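DNA repair protein RAD7 (Saccharomyces cerevisiae, PDB 5ZB2) acts in the global genome repair complex, which promotes nucleotide excision repair of nontranscribed DNA, and binds Elc1 as a leucine-rich-repeat protein. Local coordinates at residues 198-203 and 228-233; 206-211 and 232-237; 222-227 and 248-253. All coordinates share one frame; numbering follows the deposited sequence.

Contact 1. Residues 198-203 and 228-233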
ATOM      1  N   LEU A 198     -13.042   0.171 -36.347  1.00 38.17           N
ATOM      2  CA  LEU A 198     -11.585   0.234 -36.367  1.00 40.89           C
ATOM      3  C   LEU A 198     -10.931  -1.136 -36.242  1.00 40.11           C
ATOM      4  O   LEU A 198      -9.741  -1.266 -36.555  1.00 38.68           O
ATOM      5  CB  LEU A 198     -11.075   1.135 -35.235  1.00 39.93           C
ATOM      6  CG  LEU A 198     -11.495   2.604 -35.277  1.00 46.67           C
ATOM      7  CD1 LEU A 198     -11.039   3.326 -34.019  1.00 46.05           C
ATOM      8  CD2 LEU A 198     -10.943   3.296 -36.515  1.00 49.60           C
ATOM      9  N   LEU A 199     -11.667  -2.156 -35.796  1.00 38.19           N
ATOM     10  CA  LEU A 199     -11.045  -3.455 -35.546  1.00 38.25           C
ATOM     11  C   LEU A 199     -10.420  -4.057 -36.798  1.00 37.42           C
ATOM     12  O   LEU A 199      -9.281  -4.546 -36.714  1.00 37.23           O
ATOM     13  CB  LEU A 199     -12.066  -4.412 -34.918  1.00 37.93           C
ATOM     14  CG  LEU A 199     -12.694  -4.003 -33.571  1.00 38.11           C
ATOM     15  CD1 LEU A 199     -13.532  -5.141 -33.001  1.00 37.20           C
ATOM     16  CD2 LEU A 199     -11.652  -3.564 -32.552  1.00 38.01           C
ATOM     17  N   PRO A 200     -11.074  -4.068 -37.964  1.00 38.95           N
ATOM     18  CA  PRO A 200     -10.428  -4.677 -39.143  1.00 41.18           C
ATOM     19  C   PRO A 200      -9.117  -4.013 -39.526  1.00 40.94           C
ATOM     20  O   PRO A 200      -8.245  -4.678 -40.098  1.00 44.08           O
ATOM     21  CB  PRO A 200     -11.486  -4.523 -40.249  1.00 39.98           C
ATOM     22  CG  PRO A 200     -12.775  -4.336 -39.537  1.00 38.86           C
ATOM     23  CD  PRO A 200     -12.439  -3.605 -38.268  1.00 38.68           C
ATOM     24  N   GLN A 201      -8.940  -2.725 -39.216  1.00 42.71           N
ATOM     25  CA  GLN A 201      -7.700  -2.039 -39.568  1.00 43.37           C
ATOM     26  C   GLN A 201      -6.522  -2.549 -38.747  1.00 43.27           C
ATOM     27  O   GLN A 201      -5.418  -2.724 -39.279  1.00 41.65           O
ATOM     28  CB  GLN A 201      -7.850  -0.532 -39.358  1.00 44.65           C
ATOM     29  CG  GLN A 201      -8.980   0.110 -40.131  1.00 48.68           C
ATOM     30  CD  GLN A 201      -8.953   1.621 -40.036  1.00 51.74           C
ATOM     31  OE1 GLN A 201      -7.903   2.222 -39.800  1.00 53.52           O
ATOM     32  NE2 GLN A 201     -10.110   2.245 -40.213  1.00 54.23           N
ATOM     33  N   TYR A 202      -6.728  -2.781 -37.449  1.00 38.48           N
ATOM     34  CA  TYR A 202      -5.617  -2.969 -36.526  1.00 38.63           C
ATOM     35  C   TYR A 202      -5.347  -4.420 -36.159  1.00 39.49           C
ATOM     36  O   TYR A 202      -4.221  -4.737 -35.764  1.00 39.86           O
ATOM     37  CB  TYR A 202      -5.869  -2.180 -35.239  1.00 39.77           C
ATOM     38  CG  TYR A 202      -5.710  -0.686 -35.396  1.00 40.27           C
ATOM     39  CD1 TYR A 202      -4.466  -0.083 -35.257  1.00 40.43           C
ATOM     40  CD2 TYR A 202      -6.805   0.124 -35.663  1.00 39.90           C
ATOM     41  CE1 TYR A 202      -4.314   1.278 -35.394  1.00 40.67           C
ATOM     42  CE2 TYR A 202      -6.661   1.491 -35.802  1.00 42.69           C
ATOM     43  CZ  TYR A 202      -5.412   2.062 -35.664  1.00 42.66           C
ATOM     44  OH  TYR A 202      -5.258   3.422 -35.795  1.00 46.68           O
ATOM     45  N   LEU A 203      -6.339  -5.303 -36.262  1.00 39.97           N
ATOM     46  CA  LEU A 203      -6.183  -6.687 -35.817  1.00 40.91           C
ATOM     47  C   LEU A 203      -5.617  -7.502 -36.976  1.00 42.53           C
ATOM     48  O   LEU A 203      -6.318  -8.258 -37.651  1.00 44.54           O
ATOM     49  CB  LEU A 203      -7.514  -7.244 -35.326  1.00 39.79           C
ATOM     50  CG  LEU A 203      -8.170  -6.513 -34.154  1.00 38.72           C
ATOM     51  CD1 LEU A 203      -9.459  -7.214 -33.762  1.00 39.67           C
ATOM     52  CD2 LEU A 203      -7.227  -6.426 -32.958  1.00 39.91           C
ATOM     53  N   ILE A 228     -17.976  -8.741 -41.506  1.00 34.54           N
ATOM     54  CA  ILE A 228     -17.460  -9.382 -42.714  1.00 37.57           C
ATOM     55  C   ILE A 228     -16.006  -8.986 -42.933  1.00 36.33           C
ATOM     56  O   ILE A 228     -15.136  -9.842 -43.125  1.00 36.36           O
ATOM     57  CB  ILE A 228     -18.335  -9.029 -43.928  1.00 37.04           C
ATOM     58  CG1 ILE A 228     -19.715  -9.669 -43.772  1.00 36.32           C
ATOM     59  CG2 ILE A 228     -17.673  -9.493 -45.233  1.00 36.05           C
ATOM     60  CD1 ILE A 228     -20.755  -9.125 -44.726  1.00 36.78           C
ATOM     61  N   ASN A 229     -15.722  -7.683 -42.903  1.00 37.49           N
ATOM     62  CA  ASN A 229     -14.347  -7.223 -43.080  1.00 39.12           C
ATOM     63  C   ASN A 229     -13.430  -7.822 -42.023  1.00 38.84           C
ATOM     64  O   ASN A 229     -12.295  -8.212 -42.321  1.00 38.27           O
ATOM     65  CB  ASN A 229     -14.296  -5.696 -43.039  1.00 39.57           C
ATOM     66  CG  ASN A 229     -14.971  -5.063 -44.243  1.00 44.44           C
ATOM     67  OD1 ASN A 229     -15.238  -5.737 -45.236  1.00 40.18           O
ATOM     68  ND2 ASN A 229     -15.248  -3.768 -44.161  1.00 46.42           N
ATOM     69  N   LEU A 230     -13.909  -7.920 -40.782  1.00 37.67           N
ATOM     70  CA  LEU A 230     -13.100  -8.523 -39.729  1.00 38.57           C
ATOM     71  C   LEU A 230     -12.845 -10.000 -40.011  1.00 38.89           C
ATOM     72  O   LEU A 230     -11.721 -10.487 -39.846  1.00 39.41           O
ATOM     73  CB  LEU A 230     -13.792  -8.337 -38.380  1.00 39.58           C
ATOM     74  CG  LEU A 230     -12.969  -8.586 -37.119  1.00 41.58           C
ATOM     75  CD1 LEU A 230     -11.737  -7.696 -37.073  1.00 40.44           C
ATOM     76  CD2 LEU A 230     -13.846  -8.346 -35.902  1.00 42.13           C
ATOM     77  N   LEU A 231     -13.878 -10.729 -40.446  1.00 37.49           N
ATOM     78  CA  LEU A 231     -13.698 -12.138 -40.770  1.00 37.76           C
ATOM     79  C   LEU A 231     -12.742 -12.324 -41.941  1.00 38.58           C
ATOM     80  O   LEU A 231     -11.994 -13.307 -41.979  1.00 35.74           O
ATOM     81  CB  LEU A 231     -15.048 -12.787 -41.079  1.00 36.96           C
ATOM     82  CG  LEU A 231     -15.984 -12.997 -39.885  1.00 38.13           C
ATOM     83  CD1 LEU A 231     -17.344 -13.499 -40.351  1.00 35.94           C
ATOM     84  CD2 LEU A 231     -15.375 -13.967 -38.881  1.00 38.30           C
ATOM     85  N   GLY A 232     -12.746 -11.398 -42.901  1.00 38.98           N
ATOM     86  CA  GLY A 232     -11.783 -11.448 -43.984  1.00 39.77           C
ATOM     87  C   GLY A 232     -10.349 -11.360 -43.510  1.00 41.81           C
ATOM     88  O   GLY A 232      -9.432 -11.706 -44.261  1.00 42.53           O
ATOM     89  N   GLN A 233     -10.135 -10.905 -42.276  1.00 44.71           N
ATOM     90  CA  GLN A 233      -8.808 -10.781 -41.690  1.00 46.49           C
ATOM     91  C   GLN A 233      -8.445 -11.971 -40.806  1.00 45.91           C
ATOM     92  O   GLN A 233      -7.361 -12.544 -40.955  1.00 46.07           O
ATOM     93  CB  GLN A 233      -8.733  -9.481 -40.878  1.00 49.71           C
ATOM     94  CG  GLN A 233      -7.371  -9.182 -40.279  1.00 61.00           C
ATOM     95  CD  GLN A 233      -6.331  -8.852 -41.331  1.00 68.59           C
ATOM     96  OE1 GLN A 233      -5.422  -9.641 -41.596  1.00 67.81           O
ATOM     97  NE2 GLN A 233      -6.460  -7.676 -41.935  1.00 87.72           N
TER
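Leu-230 reaches from helix 224-234 across to the short helix 199-202, and its CD1 methyl is the hub of the apolar part of this contact. CD1 of Leu-230 lies 3.9 Å from CB of Leu-199 and 4.0 Å from CD1 of Leu-203. It also sits over the peptide that joins Leu-199 to Pro-200, with CD1 of Leu-230 3.8 Å from N of Pro-200. CG of Leu-230 stands opposite its own backbone N (chi1 -165°), which carries the branch across although the residue's first bond runs along the interface. A leucine suits the place because a single methyl, CD1, can meet Leu-199, Pro-200 and Leu-203, about one turn of helix. Both Leu-199 and Leu-203 are buried.

Pro-200 forms a second apolar patch. Its ring abuts the neighbouring helix: CG comes 4.1 Å from CB of Asn-229 and 4.3 Å from CB of Leu-230. The compact ring lets the backbones come close, with CA of Pro-200 only 4.7 Å from CA of Leu-230. Asn-229 offers its CB here and stays exposed, as suits an amide at the margin.

The polar side is slight. With CG anti to the backbone N (chi1 -176°), Gln-233 brings this methylene 3.0 Å from O of Leu-203; the bend at chi2 then turns the amide aside, NE2 of Gln-233 staying 3.9 Å from O of Pro-200.

No hydrogen bond or salt bridge spans the two segments. Consecutive helices packed side by side, with leucines turned in toward strand 210-214 (Leu-199 on Ile-213, Leu-230 on Leu-211), are characteristic of a leucine-rich repeat array. The chemistry implies that aliphatic shape and burial hold the helices here, with amide-bearing residues confined to the margin.

Contact 2. Residues 206-211 and 232-237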
ATOM      1  N   ASP A 206      -1.366 -12.505 -37.816  1.00 51.01           N
ATOM      2  CA  ASP A 206      -1.711 -13.688 -38.594  1.00 54.49           C
ATOM      3  C   ASP A 206      -2.057 -14.899 -37.734  1.00 52.55           C
ATOM      4  O   ASP A 206      -2.368 -15.953 -38.297  1.00 51.16           O
ATOM      5  CB  ASP A 206      -0.553 -14.036 -39.533  1.00 61.30           C
ATOM      6  CG  ASP A 206      -0.269 -12.936 -40.541  1.00 74.70           C
ATOM      7  OD1 ASP A 206      -1.233 -12.356 -41.082  1.00 76.78           O
ATOM      8  OD2 ASP A 206       0.922 -12.646 -40.786  1.00 86.88           O
ATOM      9  N   GLU A 207      -2.017 -14.786 -36.403  1.00 52.29           N
ATOM     10  CA  GLU A 207      -2.382 -15.884 -35.514  1.00 51.72           C
ATOM     11  C   GLU A 207      -3.610 -15.562 -34.665  1.00 44.78           C
ATOM     12  O   GLU A 207      -3.875 -16.261 -33.683  1.00 40.98           O
ATOM     13  CB  GLU A 207      -1.202 -16.245 -34.607  1.00 58.65           C
ATOM     14  CG  GLU A 207      -0.017 -16.852 -35.332  1.00 78.59           C
ATOM     15  CD  GLU A 207       1.198 -16.987 -34.437  1.00 98.01           C
ATOM     16  OE1 GLU A 207       1.444 -16.069 -33.625  1.00102.93           O
ATOM     17  OE2 GLU A 207       1.902 -18.014 -34.538  1.00105.62           O
ATOM     18  N   PHE A 208      -4.366 -14.524 -35.023  1.00 44.59           N
ATOM     19  CA  PHE A 208      -5.517 -14.125 -34.219  1.00 40.89           C
ATOM     20  C   PHE A 208      -6.500 -15.283 -34.112  1.00 40.06           C
ATOM     21  O   PHE A 208      -6.831 -15.924 -35.114  1.00 41.14           O
ATOM     22  CB  PHE A 208      -6.201 -12.901 -34.834  1.00 40.47           C
ATOM     23  CG  PHE A 208      -7.126 -12.191 -33.888  1.00 40.28           C
ATOM     24  CD1 PHE A 208      -8.434 -12.614 -33.727  1.00 38.69           C
ATOM     25  CD2 PHE A 208      -6.680 -11.107 -33.149  1.00 38.48           C
ATOM     26  CE1 PHE A 208      -9.283 -11.964 -32.844  1.00 38.61           C
ATOM     27  CE2 PHE A 208      -7.522 -10.457 -32.269  1.00 37.42           C
ATOM     28  CZ  PHE A 208      -8.826 -10.885 -32.115  1.00 38.65           C
ATOM     29  N   HIS A 209      -6.976 -15.551 -32.893  1.00 38.96           N
ATOM     30  CA  HIS A 209      -7.800 -16.734 -32.677  1.00 39.83           C
ATOM     31  C   HIS A 209      -9.043 -16.537 -31.817  1.00 38.27           C
ATOM     32  O   HIS A 209      -9.885 -17.442 -31.807  1.00 38.17           O
ATOM     33  CB  HIS A 209      -6.950 -17.857 -32.058  1.00 42.36           C
ATOM     34  CG  HIS A 209      -6.278 -17.483 -30.772  1.00 43.23           C
ATOM     35  ND1 HIS A 209      -6.958 -17.378 -29.578  1.00 44.08           N
ATOM     36  CD2 HIS A 209      -4.981 -17.210 -30.491  1.00 43.61           C
ATOM     37  CE1 HIS A 209      -6.111 -17.049 -28.619  1.00 43.73           C
ATOM     38  NE2 HIS A 209      -4.905 -16.939 -29.146  1.00 45.06           N
ATOM     39  N   SER A 210      -9.213 -15.415 -31.115  1.00 34.91           N
ATOM     40  CA  SER A 210     -10.339 -15.247 -30.196  1.00 37.86           C
ATOM     41  C   SER A 210     -10.893 -13.833 -30.285  1.00 35.92           C
ATOM     42  O   SER A 210     -10.194 -12.867 -29.961  1.00 33.31           O
ATOM     43  CB  SER A 210      -9.925 -15.558 -28.754  1.00 38.70           C
ATOM     44  OG  SER A 210      -9.726 -16.947 -28.566  1.00 42.36           O
ATOM     45  N   LEU A 211     -12.154 -13.719 -30.696  1.00 35.05           N
ATOM     46  CA  LEU A 211     -12.862 -12.449 -30.774  1.00 33.96           C
ATOM     47  C   LEU A 211     -14.159 -12.560 -29.996  1.00 34.51           C
ATOM     48  O   LEU A 211     -14.952 -13.478 -30.237  1.00 33.41           O
ATOM     49  CB  LEU A 211     -13.173 -12.058 -32.224  1.00 34.81           C
ATOM     50  CG  LEU A 211     -14.030 -10.792 -32.358  1.00 36.28           C
ATOM     51  CD1 LEU A 211     -13.229  -9.579 -31.943  1.00 36.61           C
ATOM     52  CD2 LEU A 211     -14.563 -10.635 -33.765  1.00 39.38           C
ATOM     53  N   GLY A 232     -12.746 -11.398 -42.901  1.00 38.98           N
ATOM     54  CA  GLY A 232     -11.783 -11.448 -43.984  1.00 39.77           C
ATOM     55  C   GLY A 232     -10.349 -11.360 -43.510  1.00 41.81           C
ATOM     56  O   GLY A 232      -9.432 -11.706 -44.261  1.00 42.53           O
ATOM     57  N   GLN A 233     -10.135 -10.905 -42.276  1.00 44.71           N
ATOM     58  CA  GLN A 233      -8.808 -10.781 -41.690  1.00 46.49           C
ATOM     59  C   GLN A 233      -8.445 -11.971 -40.806  1.00 45.91           C
ATOM     60  O   GLN A 233      -7.361 -12.544 -40.955  1.00 46.07           O
ATOM     61  CB  GLN A 233      -8.733  -9.481 -40.878  1.00 49.71           C
ATOM     62  CG  GLN A 233      -7.371  -9.182 -40.279  1.00 61.00           C
ATOM     63  CD  GLN A 233      -6.331  -8.852 -41.331  1.00 68.59           C
ATOM     64  OE1 GLN A 233      -5.422  -9.641 -41.596  1.00 67.81           O
ATOM     65  NE2 GLN A 233      -6.460  -7.676 -41.935  1.00 87.72           N
ATOM     66  N   ILE A 234      -9.337 -12.368 -39.898  1.00 42.03           N
ATOM     67  CA  ILE A 234      -9.005 -13.336 -38.855  1.00 41.38           C
ATOM     68  C   ILE A 234      -9.641 -14.699 -39.075  1.00 42.36           C
ATOM     69  O   ILE A 234      -9.293 -15.644 -38.349  1.00 41.59           O
ATOM     70  CB  ILE A 234      -9.389 -12.807 -37.455  1.00 41.05           C
ATOM     71  CG1 ILE A 234     -10.912 -12.693 -37.314  1.00 37.59           C
ATOM     72  CG2 ILE A 234      -8.728 -11.455 -37.202  1.00 41.56           C
ATOM     73  CD1 ILE A 234     -11.383 -12.342 -35.907  1.00 40.53           C
ATOM     74  N   GLY A 235     -10.558 -14.839 -40.034  1.00 41.93           N
ATOM     75  CA  GLY A 235     -11.316 -16.077 -40.155  1.00 41.65           C
ATOM     76  C   GLY A 235     -10.449 -17.318 -40.251  1.00 43.86           C
ATOM     77  O   GLY A 235     -10.850 -18.399 -39.807  1.00 42.73           O
ATOM     78  N   ARG A 236      -9.247 -17.181 -40.811  1.00 44.54           N
ATOM     79  CA  ARG A 236      -8.416 -18.348 -41.096  1.00 48.27           C
ATOM     80  C   ARG A 236      -7.986 -19.063 -39.818  1.00 45.98           C
ATOM     81  O   ARG A 236      -7.987 -20.299 -39.765  1.00 44.24           O
ATOM     82  CB  ARG A 236      -7.200 -17.912 -41.914  1.00 57.89           C
ATOM     83  CG  ARG A 236      -6.180 -19.007 -42.195  1.00 70.90           C
ATOM     84  CD  ARG A 236      -5.051 -18.475 -43.069  1.00 81.33           C
ATOM     85  NE  ARG A 236      -4.587 -17.162 -42.616  1.00 82.74           N
ATOM     86  CZ  ARG A 236      -3.602 -16.962 -41.744  1.00 76.69           C
ATOM     87  NH1 ARG A 236      -2.944 -17.985 -41.215  1.00 72.88           N
ATOM     88  NH2 ARG A 236      -3.271 -15.726 -41.400  1.00 69.16           N
ATOM     89  N   THR A 237      -7.613 -18.311 -38.779  1.00 45.18           N
ATOM     90  CA  THR A 237      -7.081 -18.890 -37.548  1.00 45.00           C
ATOM     91  C   THR A 237      -8.046 -18.769 -36.372  1.00 42.14           C
ATOM     92  O   THR A 237      -7.650 -19.017 -35.227  1.00 40.10           O
ATOM     93  CB  THR A 237      -5.748 -18.227 -37.188  1.00 45.39           C
ATOM     94  OG1 THR A 237      -5.909 -16.805 -37.175  1.00 43.31           O
ATOM     95  CG2 THR A 237      -4.670 -18.599 -38.198  1.00 50.01           C
TER
HETATM   96  O   HOH W   1      -2.766 -10.099 -42.078  1.00 65.80           O
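Ile-234 packs on Phe-208 at the apolar centre of this contact, and just before it in the chain Gln-233 adds a link through water. Near the surface, a water lies within hydrogen-bonding distance of OE1 of Gln-233 (2.7 Å) and OD1 of Asp-206 (2.9 Å).

At Ile-234 itself, CG2 lies 3.7 Å from CD1 of Phe-208, obliquely to the ring, while CD1 of the isoleucine touches both CD1 and CE1 of that ring and, at 4.1 Å, CB of Leu-211. Phe-208 swings its ring onto these branches with CG opposite the backbone N (chi1 -163°). An alanine in place of Phe-208 would probably leave the CG2 and CD1 methyls of Ile-234 without the ring they pack on and open a gap beneath the helix end.

Arg-236, bent at chi3, brings its guanidinium beside Asp-206. NH2 gives a weak hydrogen bond to O of Asp-206 (3.2 Å, 132°) and a long salt bridge to OD1 of the same residue (4.0 Å), the carboxylate and guanidinium planes being 57° apart.

Thr-237 closes the segment. Its OG1 points at O of Phe-208 as a donor, but the modelled 2.4 Å is too short to be trusted in detail. CA of His-209 makes a CA-H contact with O of Thr-237 at 3.4 Å.

The arrangement is characteristic of a leucine-rich repeat: the end of helix 224-234 and the turn after it pack beside the loop that leads into strand 210-214.

Contact 3. Residues 222-227 and 248-253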
ATOM      1  N   VAL A 222     -22.332  -2.383 -34.579  1.00 36.01           N
ATOM      2  CA  VAL A 222     -21.770  -3.694 -34.912  1.00 37.84           C
ATOM      3  C   VAL A 222     -22.636  -4.254 -36.035  1.00 37.63           C
ATOM      4  O   VAL A 222     -23.596  -4.989 -35.789  1.00 37.51           O
ATOM      5  CB  VAL A 222     -21.736  -4.637 -33.706  1.00 37.10           C
ATOM      6  CG1 VAL A 222     -21.241  -6.027 -34.115  1.00 36.07           C
ATOM      7  CG2 VAL A 222     -20.866  -4.058 -32.594  1.00 36.35           C
ATOM      8  N   ASN A 223     -22.310  -3.909 -37.279  1.00 37.66           N
ATOM      9  CA  ASN A 223     -23.137  -4.262 -38.423  1.00 39.10           C
ATOM     10  C   ASN A 223     -22.449  -5.321 -39.276  1.00 37.54           C
ATOM     11  O   ASN A 223     -21.279  -5.658 -39.074  1.00 35.67           O
ATOM     12  CB  ASN A 223     -23.465  -3.019 -39.263  1.00 39.96           C
ATOM     13  CG  ASN A 223     -22.228  -2.277 -39.728  1.00 42.16           C
ATOM     14  OD1 ASN A 223     -21.182  -2.873 -39.978  1.00 41.27           O
ATOM     15  ND2 ASN A 223     -22.346  -0.964 -39.849  1.00 45.93           N
ATOM     16  N   ASP A 224     -23.209  -5.850 -40.240  1.00 37.55           N
ATOM     17  CA  ASP A 224     -22.705  -6.910 -41.107  1.00 38.60           C
ATOM     18  C   ASP A 224     -21.385  -6.515 -41.749  1.00 38.13           C
ATOM     19  O   ASP A 224     -20.429  -7.298 -41.765  1.00 34.77           O
ATOM     20  CB  ASP A 224     -23.738  -7.239 -42.186  1.00 38.47           C
ATOM     21  CG  ASP A 224     -25.011  -7.816 -41.618  1.00 36.42           C
ATOM     22  OD1 ASP A 224     -24.924  -8.713 -40.754  1.00 34.60           O
ATOM     23  OD2 ASP A 224     -26.100  -7.375 -42.039  1.00 36.51           O
ATOM     24  N   GLU A 225     -21.317  -5.295 -42.287  1.00 38.54           N
ATOM     25  CA  GLU A 225     -20.129  -4.868 -43.021  1.00 42.65           C
ATOM     26  C   GLU A 225     -18.875  -4.971 -42.161  1.00 39.13           C
ATOM     27  O   GLU A 225     -17.825  -5.426 -42.633  1.00 38.42           O
ATOM     28  CB  GLU A 225     -20.318  -3.436 -43.525  1.00 48.28           C
ATOM     29  CG  GLU A 225     -19.307  -3.009 -44.579  1.00 67.64           C
ATOM     30  CD  GLU A 225     -19.534  -1.592 -45.075  1.00 79.75           C
ATOM     31  OE1 GLU A 225     -18.541  -0.849 -45.224  1.00 77.71           O
ATOM     32  OE2 GLU A 225     -20.704  -1.220 -45.314  1.00 72.39           O
ATOM     33  N   ILE A 226     -18.963  -4.557 -40.895  1.00 37.91           N
ATOM     34  CA  ILE A 226     -17.792  -4.585 -40.021  1.00 37.10           C
ATOM     35  C   ILE A 226     -17.369  -6.022 -39.735  1.00 36.70           C
ATOM     36  O   ILE A 226     -16.177  -6.346 -39.752  1.00 36.55           O
ATOM     37  CB  ILE A 226     -18.080  -3.808 -38.723  1.00 38.86           C
ATOM     38  CG1 ILE A 226     -18.245  -2.316 -39.035  1.00 38.53           C
ATOM     39  CG2 ILE A 226     -16.964  -4.023 -37.699  1.00 35.81           C
ATOM     40  CD1 ILE A 226     -18.728  -1.481 -37.870  1.00 40.01           C
ATOM     41  N   ILE A 227     -18.334  -6.902 -39.457  1.00 34.98           N
ATOM     42  CA  ILE A 227     -17.991  -8.276 -39.102  1.00 35.99           C
ATOM     43  C   ILE A 227     -17.457  -9.031 -40.312  1.00 36.32           C
ATOM     44  O   ILE A 227     -16.573  -9.887 -40.174  1.00 34.75           O
ATOM     45  CB  ILE A 227     -19.211  -8.988 -38.492  1.00 35.79           C
ATOM     46  CG1 ILE A 227     -19.664  -8.269 -37.215  1.00 36.03           C
ATOM     47  CG2 ILE A 227     -18.902 -10.463 -38.217  1.00 35.00           C
ATOM     48  CD1 ILE A 227     -18.591  -8.145 -36.134  1.00 34.56           C
ATOM     49  N   ASP A 248     -28.207  -6.314 -34.740  1.00 42.21           N
ATOM     50  CA  ASP A 248     -28.213  -5.727 -36.073  1.00 43.11           C
ATOM     51  C   ASP A 248     -27.667  -6.666 -37.144  1.00 40.55           C
ATOM     52  O   ASP A 248     -27.817  -6.372 -38.336  1.00 41.15           O
ATOM     53  CB  ASP A 248     -27.397  -4.430 -36.066  1.00 43.32           C
ATOM     54  CG  ASP A 248     -27.754  -3.508 -37.212  1.00 47.40           C
ATOM     55  OD1 ASP A 248     -28.878  -2.957 -37.200  1.00 46.08           O
ATOM     56  OD2 ASP A 248     -26.905  -3.319 -38.112  1.00 45.85           O
ATOM     57  N   LEU A 249     -27.040  -7.777 -36.759  1.00 39.97           N
ATOM     58  CA  LEU A 249     -26.452  -8.695 -37.724  1.00 36.98           C
ATOM     59  C   LEU A 249     -27.528  -9.542 -38.397  1.00 38.93           C
ATOM     60  O   LEU A 249     -28.542  -9.896 -37.788  1.00 39.55           O
ATOM     61  CB  LEU A 249     -25.426  -9.599 -37.040  1.00 35.73           C
ATOM     62  CG  LEU A 249     -24.241  -8.880 -36.392  1.00 35.61           C
ATOM     63  CD1 LEU A 249     -23.311  -9.872 -35.714  1.00 32.65           C
ATOM     64  CD2 LEU A 249     -23.480  -8.048 -37.412  1.00 36.60           C
ATOM     65  N   THR A 250     -27.295  -9.871 -39.670  1.00 36.70           N
ATOM     66  CA  THR A 250     -28.259 -10.598 -40.487  1.00 36.84           C
ATOM     67  C   THR A 250     -27.568 -11.752 -41.203  1.00 33.66           C
ATOM     68  O   THR A 250     -26.365 -11.986 -41.048  1.00 33.29           O
ATOM     69  CB  THR A 250     -28.924  -9.676 -41.516  1.00 37.44           C
ATOM     70  OG1 THR A 250     -27.974  -9.346 -42.535  1.00 34.65           O
ATOM     71  CG2 THR A 250     -29.424  -8.396 -40.858  1.00 39.62           C
ATOM     72  N   ASP A 251     -28.345 -12.471 -42.017  1.00 36.46           N
ATOM     73  CA  ASP A 251     -27.787 -13.572 -42.797  1.00 34.63           C
ATOM     74  C   ASP A 251     -26.608 -13.117 -43.650  1.00 34.02           C
ATOM     75  O   ASP A 251     -25.745 -13.932 -44.001  1.00 29.42           O
ATOM     76  CB  ASP A 251     -28.869 -14.188 -43.686  1.00 34.05           C
ATOM     77  CG  ASP A 251     -29.830 -15.077 -42.911  1.00 38.92           C
ATOM     78  OD1 ASP A 251     -29.571 -15.351 -41.715  1.00 35.98           O
ATOM     79  OD2 ASP A 251     -30.838 -15.517 -43.511  1.00 36.91           O
ATOM     80  N   SER A 252     -26.554 -11.828 -43.993  1.00 32.93           N
ATOM     81  CA  SER A 252     -25.439 -11.314 -44.782  1.00 36.48           C
ATOM     82  C   SER A 252     -24.108 -11.639 -44.117  1.00 33.56           C
ATOM     83  O   SER A 252     -23.153 -12.064 -44.778  1.00 32.44           O
ATOM     84  CB  SER A 252     -25.591  -9.806 -44.978  1.00 36.48           C
ATOM     85  OG  SER A 252     -24.444  -9.271 -45.606  1.00 37.33           O
ATOM     86  N   MET A 253     -24.027 -11.440 -42.800  1.00 34.18           N
ATOM     87  CA  MET A 253     -22.819 -11.814 -42.070  1.00 34.95           C
ATOM     88  C   MET A 253     -22.537 -13.302 -42.218  1.00 34.03           C
ATOM     89  O   MET A 253     -21.375 -13.719 -42.299  1.00 33.48           O
ATOM     90  CB  MET A 253     -22.962 -11.439 -40.593  1.00 33.52           C
ATOM     91  CG  MET A 253     -21.715 -11.673 -39.763  1.00 34.45           C
ATOM     92  SD  MET A 253     -21.575 -13.340 -39.081  1.00 39.74           S
ATOM     93  CE  MET A 253     -22.809 -13.282 -37.779  1.00 36.18           C
TER
HETATM   94  O   HOH W   2     -25.540  -5.462 -33.834  1.00 39.96           O
HETATM   95  O   HOH W   3     -26.070  -5.085 -40.075  1.00 40.66           O
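Asp-224, the first residue of helix 224-234, ties that helix to the start of the next, 251-261. Its CB lies 4.0 Å from OG of Ser-252, at the margin of the contact. CG, folded beside the backbone N (chi1 -65°), turns the carboxylate toward Thr-250. There the two oxygens divide the work. OD1 accepts the backbone N-H of Thr-250 through its syn lone pair, at 2.9 Å and almost straight (167°), and also rests against CB of Met-253. OD2 takes the hydroxyl OG1 of Thr-250 at 2.8 Å, met from above the carboxylate plane, 39° out of it. A short acidic side chain suits this place, since it can grip the N and OG1 of one residue at once. Thr-250 is itself an N-cap: its OG1 also accepts from N of Ser-252. The negative carboxylate beside this helix start would probably be favoured by the helix dipole.

Water links the loops before the helices. One molecule donates to O of Val-222 and accepts from N of Asp-248, and another accepts from N of Asp-224 and lies 2.8 Å from OD2 of Asp-248. Asn-223 caps its own helix, OD1 accepting from N of Ile-226.

Beneath the polar layer, CD2 of Leu-249 reaches CG1 of Ile-227 at 3.8 Å, the two side chains crossing at about a right angle, and CG2 of Ile-227 presses on CG of Met-253 at 3.4 Å. Branched and flexible aliphatic chains fill this buried seam.

Ile-227 and Leu-249 both continue inward to Leu-243 of strand 240-244, whereas Asp-251 turns onward to Thr-280 and Ser-283, near the start of helix 281-290. The contact thus joins successive helices of the repeat array over the strand between them.

Helix 224-234 runs through all three contacts: contact 3 holds its first turn, contact 1 its later turns and contact 2 its end. Contacts 1 and 2 have centres about 9 Å apart and share Gly-232 and Gln-233; they meet where CD1 of Leu-203 approaches CE2 of Phe-208 at 4.1 Å. Contact 3 lies about 13 Å from contact 1, centre to centre, and touches it through Ile-228, whose CD1 is 3.8 Å from O of Ser-252. Contacts 2 and 3 are about 17 Å apart between centres and do not touch. A glycerol, probably from crystallisation, lies by Ser-210 and His-209 in contact 2.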